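Side-chain contacts in putative NAD(P)H nitroreductase ydfN (Bacillus subtilis, PDB 3BEM), which probably acts as an FMN-dependent, dimeric NAD(P)H nitroreductase that may contribute to the degradation of aromatic compounds: residues D68-L73 with S87-V92; G94-Y99 with D141-N146; E174-K177 with N181-D184. The protein carries 3 engineered substitutions. One frame throughout, in Å; residues are numbered along the deposited sequence.

Contact 1: residues D68-L73 with S87-V92. With PGO (S-1,2-propanediol), chain H.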
loop_
_atom_site.group_PDB
_atom_site.type_symbol
_atom_site.label_atom_id
_atom_site.label_comp_id
_atom_site.label_asym_id
_atom_site.label_seq_id
_atom_site.Cartn_x
_atom_site.Cartn_y
_atom_site.Cartn_z
ATOM N N ASP B 68 19.538 -15.258 -15.391
ATOM C CA ASP B 68 19.825 -14.601 -16.658
ATOM C C ASP B 68 18.847 -13.447 -16.888
ATOM O O ASP B 68 19.220 -12.371 -17.366
ATOM C CB ASP B 68 19.721 -15.598 -17.805
ATOM C CG ASP B 68 20.069 -14.976 -19.155
ATOM O OD1 ASP B 68 21.196 -14.469 -19.292
ATOM O OD2 ASP B 68 19.216 -15.007 -20.056
ATOM N N VAL B 69 17.585 -13.681 -16.569
ATOM C CA VAL B 69 16.567 -12.636 -16.708
ATOM C C VAL B 69 16.844 -11.468 -15.748
ATOM O O VAL B 69 16.722 -10.318 -16.115
ATOM C CB VAL B 69 15.142 -13.148 -16.525
ATOM C CG1 VAL B 69 14.162 -12.022 -16.722
ATOM C CG2 VAL B 69 14.824 -14.276 -17.533
ATOM N N LYS B 70 17.263 -11.779 -14.530
ATOM C CA LYS B 70 17.601 -10.714 -13.567
ATOM C C LYS B 70 18.759 -9.862 -14.062
ATOM O O LYS B 70 18.723 -8.633 -13.961
ATOM C CB LYS B 70 17.904 -11.332 -12.180
ATOM C CG LYS B 70 16.661 -11.891 -11.489
ATOM C CD LYS B 70 16.913 -13.014 -10.464
ATOM C CE LYS B 70 17.328 -12.524 -9.090
ATOM N NZ LYS B 70 18.758 -11.987 -9.017
ATOM N N GLU B 71 19.796 -10.514 -14.587
ATOM C CA GLU B 71 20.902 -9.803 -15.209
ATOM C C GLU B 71 20.371 -8.863 -16.277
ATOM O O GLU B 71 20.763 -7.687 -16.317
ATOM C CB GLU B 71 21.931 -10.762 -15.813
ATOM C CG GLU B 71 22.783 -11.536 -14.785
ATOM C CD GLU B 71 23.542 -12.767 -15.397
ATOM O OE1 GLU B 71 23.542 -12.980 -16.647
ATOM O OE2 GLU B 71 24.133 -13.543 -14.606
ATOM N N LYS B 72 19.457 -9.363 -17.117
ATOM C CA LYS B 72 18.864 -8.559 -18.188
ATOM C C LYS B 72 17.967 -7.426 -17.713
ATOM O O LYS B 72 17.769 -6.463 -18.443
ATOM C CB LYS B 72 18.099 -9.434 -19.188
ATOM C CG LYS B 72 18.947 -10.418 -19.976
ATOM C CD LYS B 72 18.052 -11.398 -20.756
ATOM N N LEU B 73 17.436 -7.512 -16.487
ATOM C CA LEU B 73 16.636 -6.443 -15.936
ATOM C C LEU B 73 17.488 -5.310 -15.343
ATOM O O LEU B 73 16.973 -4.231 -15.085
ATOM C CB LEU B 73 15.701 -6.987 -14.850
ATOM C CG LEU B 73 14.491 -7.777 -15.343
ATOM C CD1 LEU B 73 13.802 -8.496 -14.228
ATOM C CD2 LEU B 73 13.489 -6.818 -16.047
ATOM N N SER B 87 17.732 -12.537 -4.375
ATOM C CA SER B 87 17.257 -13.907 -4.578
ATOM C C SER B 87 16.154 -14.011 -5.619
ATOM O O SER B 87 16.093 -14.997 -6.341
ATOM C CB SER B 87 16.814 -14.517 -3.260
ATOM O OG SER B 87 17.880 -14.444 -2.335
ATOM N N ALA B 88 15.307 -12.986 -5.701
ATOM C CA ALA B 88 14.270 -12.894 -6.711
ATOM C C ALA B 88 13.937 -11.419 -6.921
ATOM O O ALA B 88 14.178 -10.572 -6.038
ATOM C CB ALA B 88 13.020 -13.680 -6.316
ATOM N N VAL B 89 13.428 -11.104 -8.107
ATOM C CA VAL B 89 12.928 -9.765 -8.441
ATOM C C VAL B 89 11.444 -9.902 -8.782
ATOM O O VAL B 89 11.110 -10.742 -9.617
ATOM C CB VAL B 89 13.659 -9.096 -9.632
ATOM C CG1 VAL B 89 13.074 -7.649 -9.767
ATOM C CG2 VAL B 89 15.168 -9.030 -9.444
ATOM N N LEU B 90 10.535 -9.175 -8.082
ATOM C CA LEU B 90 9.091 -9.220 -8.382
ATOM C C LEU B 90 8.665 -7.951 -9.051
ATOM O O LEU B 90 9.094 -6.849 -8.657
ATOM C CB LEU B 90 8.285 -9.361 -7.087
ATOM C CG LEU B 90 8.417 -10.688 -6.312
ATOM C CD1 LEU B 90 9.763 -10.913 -5.693
ATOM C CD2 LEU B 90 7.346 -10.629 -5.224
ATOM N N LEU B 91 7.846 -8.080 -10.087
ATOM C CA LEU B 91 7.163 -6.944 -10.663
ATOM C C LEU B 91 5.755 -6.979 -10.170
ATOM O O LEU B 91 5.046 -7.959 -10.345
ATOM C CB LEU B 91 7.259 -6.975 -12.194
ATOM C CG LEU B 91 8.653 -6.645 -12.764
ATOM C CD1 LEU B 91 9.139 -5.224 -12.309
ATOM C CD2 LEU B 91 9.669 -7.809 -12.463
ATOM N N VAL B 92 5.363 -5.903 -9.519
ATOM C CA VAL B 92 4.037 -5.770 -8.986
ATOM C C VAL B 92 3.194 -5.035 -10.028
ATOM O O VAL B 92 3.428 -3.876 -10.336
ATOM C CB VAL B 92 4.022 -4.997 -7.650
ATOM C CG1 VAL B 92 2.594 -5.040 -7.040
ATOM C CG2 VAL B 92 5.114 -5.539 -6.651
HETATM C C1 PGO H . 17.322 -18.280 -6.487
HETATM C C2 PGO H . 16.234 -18.813 -7.417
HETATM C C3 PGO H . 16.827 -19.308 -8.749
HETATM O O1 PGO H . 16.821 -17.465 -5.420
HETATM O O2 PGO H . 15.499 -19.864 -6.743
#

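Contact 2: residues G94-Y99 with D141-N146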
loop_
_atom_site.group_PDB
_atom_site.type_symbol
_atom_site.label_atom_id
_atom_site.label_comp_id
_atom_site.label_asym_id
_atom_site.label_seq_id
_atom_site.Cartn_x
_atom_site.Cartn_y
_atom_site.Cartn_z
ATOM N N GLY B 94 -0.638 -3.884 -11.643
ATOM C CA GLY B 94 -2.017 -3.578 -11.388
ATOM C C GLY B 94 -2.828 -3.619 -12.669
ATOM O O GLY B 94 -2.505 -2.953 -13.649
ATOM N N ASP B 95 -3.884 -4.415 -12.674
ATOM C CA ASP B 95 -4.766 -4.490 -13.848
ATOM C C ASP B 95 -5.650 -3.252 -13.978
ATOM O O ASP B 95 -6.557 -3.040 -13.185
ATOM C CB ASP B 95 -5.615 -5.719 -13.706
ATOM C CG ASP B 95 -6.388 -6.073 -14.929
ATOM O OD1 ASP B 95 -6.324 -5.370 -15.947
ATOM O OD2 ASP B 95 -7.058 -7.142 -14.865
ATOM N N LYS B 96 -5.405 -2.465 -15.036
ATOM C CA LYS B 96 -6.215 -1.300 -15.357
ATOM C C LYS B 96 -7.627 -1.671 -15.822
ATOM O O LYS B 96 -8.528 -0.829 -15.816
ATOM C CB LYS B 96 -5.504 -0.457 -16.415
ATOM C CG LYS B 96 -4.238 0.209 -15.911
ATOM C CD LYS B 96 -3.494 0.999 -16.989
ATOM C CE LYS B 96 -2.878 0.146 -18.037
ATOM N NZ LYS B 96 -2.027 0.956 -18.989
ATOM N N GLN B 97 -7.838 -2.920 -16.181
ATOM C CA GLN B 97 -9.182 -3.438 -16.564
ATOM C C GLN B 97 -9.736 -4.435 -15.535
ATOM O O GLN B 97 -10.548 -5.307 -15.866
ATOM C CB GLN B 97 -9.106 -4.098 -17.960
ATOM C CG GLN B 97 -8.610 -3.162 -19.031
ATOM C CD GLN B 97 -9.457 -1.891 -19.138
ATOM O OE1 GLN B 97 -8.930 -0.786 -19.184
ATOM N NE2 GLN B 97 -10.770 -2.052 -19.151
ATOM N N ALA B 98 -9.283 -4.302 -14.268
ATOM C CA ALA B 98 -9.698 -5.240 -13.185
ATOM C C ALA B 98 -11.215 -5.373 -13.091
ATOM O O ALA B 98 -11.739 -6.439 -12.822
ATOM C CB ALA B 98 -9.140 -4.785 -11.815
ATOM N N TYR B 99 -11.925 -4.284 -13.337
ATOM C CA TYR B 99 -13.343 -4.280 -13.130
ATOM C C TYR B 99 -14.081 -5.242 -14.048
ATOM O O TYR B 99 -15.185 -5.671 -13.737
ATOM C CB TYR B 99 -13.876 -2.872 -13.322
ATOM C CG TYR B 99 -13.785 -2.373 -14.740
ATOM C CD1 TYR B 99 -12.614 -1.780 -15.216
ATOM C CD2 TYR B 99 -14.847 -2.513 -15.622
ATOM C CE1 TYR B 99 -12.525 -1.329 -16.510
ATOM C CE2 TYR B 99 -14.748 -2.071 -16.929
ATOM C CZ TYR B 99 -13.582 -1.466 -17.347
ATOM O OH TYR B 99 -13.488 -1.039 -18.643
ATOM N N ASP B 141 -5.379 4.870 -11.653
ATOM C CA ASP B 141 -5.218 5.196 -10.231
ATOM C C ASP B 141 -5.493 3.945 -9.373
ATOM O O ASP B 141 -4.764 3.684 -8.404
ATOM C CB ASP B 141 -6.202 6.257 -9.764
ATOM C CG ASP B 141 -5.960 7.627 -10.326
ATOM O OD1 ASP B 141 -4.904 7.840 -10.968
ATOM O OD2 ASP B 141 -6.866 8.483 -10.097
ATOM N N GLU B 142 -6.552 3.226 -9.740
ATOM C CA GLU B 142 -6.994 2.037 -9.010
ATOM C C GLU B 142 -5.986 0.918 -9.118
ATOM O O GLU B 142 -5.708 0.216 -8.129
ATOM C CB GLU B 142 -8.380 1.591 -9.519
ATOM C CG GLU B 142 -9.480 2.379 -8.851
ATOM C CD GLU B 142 -9.634 2.023 -7.369
ATOM O OE1 GLU B 142 -10.199 0.961 -7.044
ATOM O OE2 GLU B 142 -9.169 2.802 -6.526
ATOM N N ALA B 143 -5.379 0.790 -10.286
ATOM C CA ALA B 143 -4.289 -0.173 -10.510
ATOM C C ALA B 143 -3.140 0.113 -9.540
ATOM O O ALA B 143 -2.628 -0.804 -8.896
ATOM C CB ALA B 143 -3.802 -0.088 -11.930
ATOM N N ILE B 144 -2.722 1.374 -9.462
ATOM C CA ILE B 144 -1.615 1.785 -8.599
ATOM C C ILE B 144 -1.973 1.621 -7.135
ATOM O O ILE B 144 -1.217 1.037 -6.356
ATOM C CB ILE B 144 -1.191 3.220 -8.925
ATOM C CG1 ILE B 144 -0.635 3.303 -10.348
ATOM C CG2 ILE B 144 -0.166 3.728 -7.898
ATOM C CD1 ILE B 144 -0.394 4.765 -10.821
ATOM N N ARG B 145 -3.170 2.070 -6.757
ATOM C CA ARG B 145 -3.594 2.068 -5.348
ATOM C C ARG B 145 -3.705 0.650 -4.804
ATOM O O ARG B 145 -3.154 0.321 -3.764
ATOM C CB ARG B 145 -4.873 2.849 -5.200
ATOM C CG ARG B 145 -5.535 2.746 -3.847
ATOM C CD ARG B 145 -6.527 3.962 -3.599
ATOM N NE ARG B 145 -7.323 4.203 -4.791
ATOM C CZ ARG B 145 -7.378 5.347 -5.455
ATOM N NH1 ARG B 145 -6.810 6.454 -4.986
ATOM N NH2 ARG B 145 -8.057 5.391 -6.574
ATOM N N ASN B 146 -4.435 -0.187 -5.496
ATOM C CA ASN B 146 -4.688 -1.522 -5.000
ATOM C C ASN B 146 -3.399 -2.370 -5.027
ATOM O O ASN B 146 -3.122 -3.150 -4.084
ATOM C CB ASN B 146 -5.824 -2.168 -5.730
ATOM C CG ASN B 146 -7.148 -1.567 -5.360
ATOM O OD1 ASN B 146 -7.674 -1.838 -4.283
ATOM N ND2 ASN B 146 -7.656 -0.660 -6.224
#

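Contact 3: residues E174-K177 with N181-D184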
loop_
_atom_site.group_PDB
_atom_site.type_symbol
_atom_site.label_atom_id
_atom_site.label_comp_id
_atom_site.label_asym_id
_atom_site.label_seq_id
_atom_site.Cartn_x
_atom_site.Cartn_y
_atom_site.Cartn_z
ATOM N N GLU B 174 8.399 0.713 -19.402
ATOM C CA GLU B 174 8.311 0.249 -20.787
ATOM C C GLU B 174 9.327 -0.837 -21.120
ATOM O O GLU B 174 8.990 -1.830 -21.744
ATOM C CB GLU B 174 8.598 1.411 -21.736
ATOM C CG GLU B 174 7.472 2.373 -21.958
ATOM C CD GLU B 174 7.658 3.095 -23.297
ATOM O OE1 GLU B 174 7.601 2.398 -24.339
ATOM O OE2 GLU B 174 7.893 4.326 -23.305
ATOM N N ALA B 175 10.568 -0.624 -20.709
ATOM C CA ALA B 175 11.612 -1.606 -20.919
ATOM C C ALA B 175 11.305 -2.922 -20.209
ATOM O O ALA B 175 11.512 -4.032 -20.763
ATOM C CB ALA B 175 12.943 -1.037 -20.455
ATOM N N VAL B 176 10.856 -2.809 -18.955
ATOM C CA VAL B 176 10.487 -3.979 -18.181
ATOM C C VAL B 176 9.375 -4.716 -18.883
ATOM O O VAL B 176 9.386 -5.944 -18.969
ATOM C CB VAL B 176 10.067 -3.593 -16.730
ATOM C CG1 VAL B 176 9.421 -4.785 -16.004
ATOM C CG2 VAL B 176 11.305 -3.048 -15.959
ATOM N N LYS B 177 8.381 -3.981 -19.391
ATOM C CA LYS B 177 7.275 -4.667 -20.070
ATOM C C LYS B 177 7.788 -5.396 -21.322
ATOM O O LYS B 177 7.340 -6.532 -21.622
ATOM C CB LYS B 177 6.123 -3.727 -20.416
ATOM C CG LYS B 177 5.363 -3.198 -19.207
ATOM C CD LYS B 177 3.849 -3.267 -19.319
ATOM C CE LYS B 177 3.218 -1.997 -19.813
ATOM N NZ LYS B 177 1.710 -2.099 -19.738
ATOM N N ASN B 181 7.498 -9.346 -21.405
ATOM C CA ASN B 181 6.279 -9.588 -22.146
ATOM C C ASN B 181 4.997 -9.354 -21.346
ATOM O O ASN B 181 4.115 -10.214 -21.279
ATOM C CB ASN B 181 6.313 -11.014 -22.714
ATOM C CG ASN B 181 5.203 -11.274 -23.702
ATOM O OD1 ASN B 181 4.748 -10.352 -24.393
ATOM N ND2 ASN B 181 4.750 -12.537 -23.779
ATOM N N ILE B 182 4.870 -8.165 -20.779
ATOM C CA ILE B 182 3.725 -7.842 -19.964
ATOM C C ILE B 182 2.689 -7.115 -20.807
ATOM O O ILE B 182 3.018 -6.160 -21.487
ATOM C CB ILE B 182 4.160 -6.986 -18.724
ATOM C CG1 ILE B 182 5.023 -7.853 -17.755
ATOM C CG2 ILE B 182 2.934 -6.395 -18.002
ATOM C CD1 ILE B 182 5.847 -7.049 -16.802
ATOM N N ASP B 183 1.419 -7.563 -20.757
ATOM C CA ASP B 183 0.345 -6.978 -21.579
ATOM C C ASP B 183 0.074 -5.517 -21.227
ATOM O O ASP B 183 0.332 -5.091 -20.087
ATOM C CB ASP B 183 -0.962 -7.761 -21.372
ATOM C CG ASP B 183 -1.033 -9.050 -22.170
ATOM O OD1 ASP B 183 -0.861 -9.014 -23.420
ATOM O OD2 ASP B 183 -1.323 -10.100 -21.540
ATOM N N ASP B 184 -0.513 -4.773 -22.175
ATOM C CA ASP B 184 -0.784 -3.344 -22.018
ATOM C C ASP B 184 -1.731 -2.998 -20.889
ATOM O O ASP B 184 -1.649 -1.889 -20.340
ATOM C CB ASP B 184 -1.361 -2.706 -23.297
ATOM C CG ASP B 184 -1.807 -1.216 -23.082
ATOM O OD1 ASP B 184 -0.937 -0.332 -22.832
ATOM O OD2 ASP B 184 -3.039 -0.929 -23.152
#

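Contact 1: residues D68-L73 with S87-V92
Apolar contact between helix 67-76 and strand 88-95 rests mainly on Lys70 and Val89, although one of them ends in a charge. Lys70 CG lies 3.8 Å from Val89 CG2, and Lys70 CE is 4.1 Å from the same methyl, so one branch of the valine sits beside two methylenes of the lysine. Val89 turns CG1 anti to its backbone N (chi1 -176°), which leaves CG2 as the branch facing the lysine. Further along, Lys70 CE comes to 3.9 Å from Ala88 CA and is equally near Ser87 O.

The polar terms use other partners. Two bends in the Lys70 chain (chi3 82°, chi4 -73°) accompany the placing of NZ where Gln67 OE1 and the carbonyl oxygens of Val83 and Ser86 all accept from it; the ammonium of this buried residue thus has three partners. Ser87 O receives a bond of 2.7 Å from O1 of a propanediol, probably from the crystallisation liquor, while Ser87 OG bonds to His33 O. Ser87 and Ala88 both face Ile194, forming a classic beta bulge at the start of the strand.

Around this interface, Val89 and Leu91 touch Met191 of strand 186-195, Lys70 touches Val64 of strand 59-64, and Val69 and Leu73 reach Leu180 and Ile179 of helix 173-180.

Contact 2: residues G94-Y99 with D141-N146
Ala143 packs against Gly94 and Lys96 at the end of strand 88-95, where it meets helix 136-161, the helix that also brings Asn146 into the FMN pocket. The Ala143 methyl carries the contact: its CB is 3.6 Å from Gly94 O and 4.0 Å from Lys96 CG. The backbones come very close, with Gly94 CA 4.2 Å from Ala143 CA; a beta carbon modelled on the glycine would stand 2.4 Å from Ala143 O, a clash.

Each segment is braced internally. Asp95 forms an Asx turn, OD1 accepting from Gln97 N at 2.9 Å, with the donor 56° out of the carboxylate plane. In the helix, Arg145 grips Glu142 side-on, NE and NH2 both bonding to OE2 and nearly within the guanidinium plane. Asn146 ND2 donates to Glu142 O at 2.9 Å, with an N-H...O angle of 152°, while Asn146 N reaches that oxygen from the opposite face of its plane. With its OD1 accepting from Ala53 N, the Asn146 amide has its rotation fixed beside the flavin nucleotide.

Gly94 pairs through its backbone with Glu187 of strand 186-195, and on the helix Asp141 forms a salt bridge with Arg140 of the second subunit.

Contact 3: residues E174-K177 with N181-D184
The flat group that joins Lys177 to Ile182 is the Lys177 carbonyl: Ile182 N lies in its plane, on a lone pair, with a C=O...N angle of 134°. This bond, 3.1 Å from Ile182 N to Lys177 O and nearly straight at 161°, spans five residues. Together with the positive phi of Asn181, the first residue to leave helical geometry, it is consistent with a Schellman motif ending helix 173-180. Contact between the side chains of the two bonded residues, as such a C-cap commonly has, is present too.

Those side chains cross at about a right angle. Ile182 CG2, anti to the backbone N, meets Lys177 CD at 3.5 Å, and the lysine CG packs 4.0 Å from Ile182 CB. On the other branch, Ile182 CD1 reaches Val176 CG1 at 4.3 Å, a looser approach.

The lysine chain crosses over the isoleucine's CB and CG2, and its bends at chi2 (-133°) and chi3 bring NZ beside the carbonyls of the loop. NZ bonds to Phe186 O, at the start of strand 186-195, and more weakly to Asp183 O at 3.3 Å. Cut back to an alanine, Lys177 would lose both the methylenes over Ile182 CG2 and the donor to Phe186 O, which is likely to open a gap beside the isoleucine and leave the loop less firmly tied to the helix. The Asp184 carboxylate is near but forms no salt bridge: its OD1 stays 4.4 Å from Lys177 NZ.

Contacts 1 and 2 are largely buried, whereas contact 3 lies mostly at the surface. The first two share strand 88-95: contact 1 sets a helix against its beginning, contact 2 a different helix against its end, and their centres are about 22 Å apart. Contact 3 instead joins a helix to the loop that follows it. Chemistry follows place: methyl and methylene packing spans contacts 1 and 2, while contact 3 adds a backbone bond and a weak lysine bond across its segments. Leu91 CD1 of contact 1 touches Val176 CG1 of contact 3 at 3.7 Å, and Lys96 NZ of contact 2 makes a weak bond to Asp184 O of contact 3.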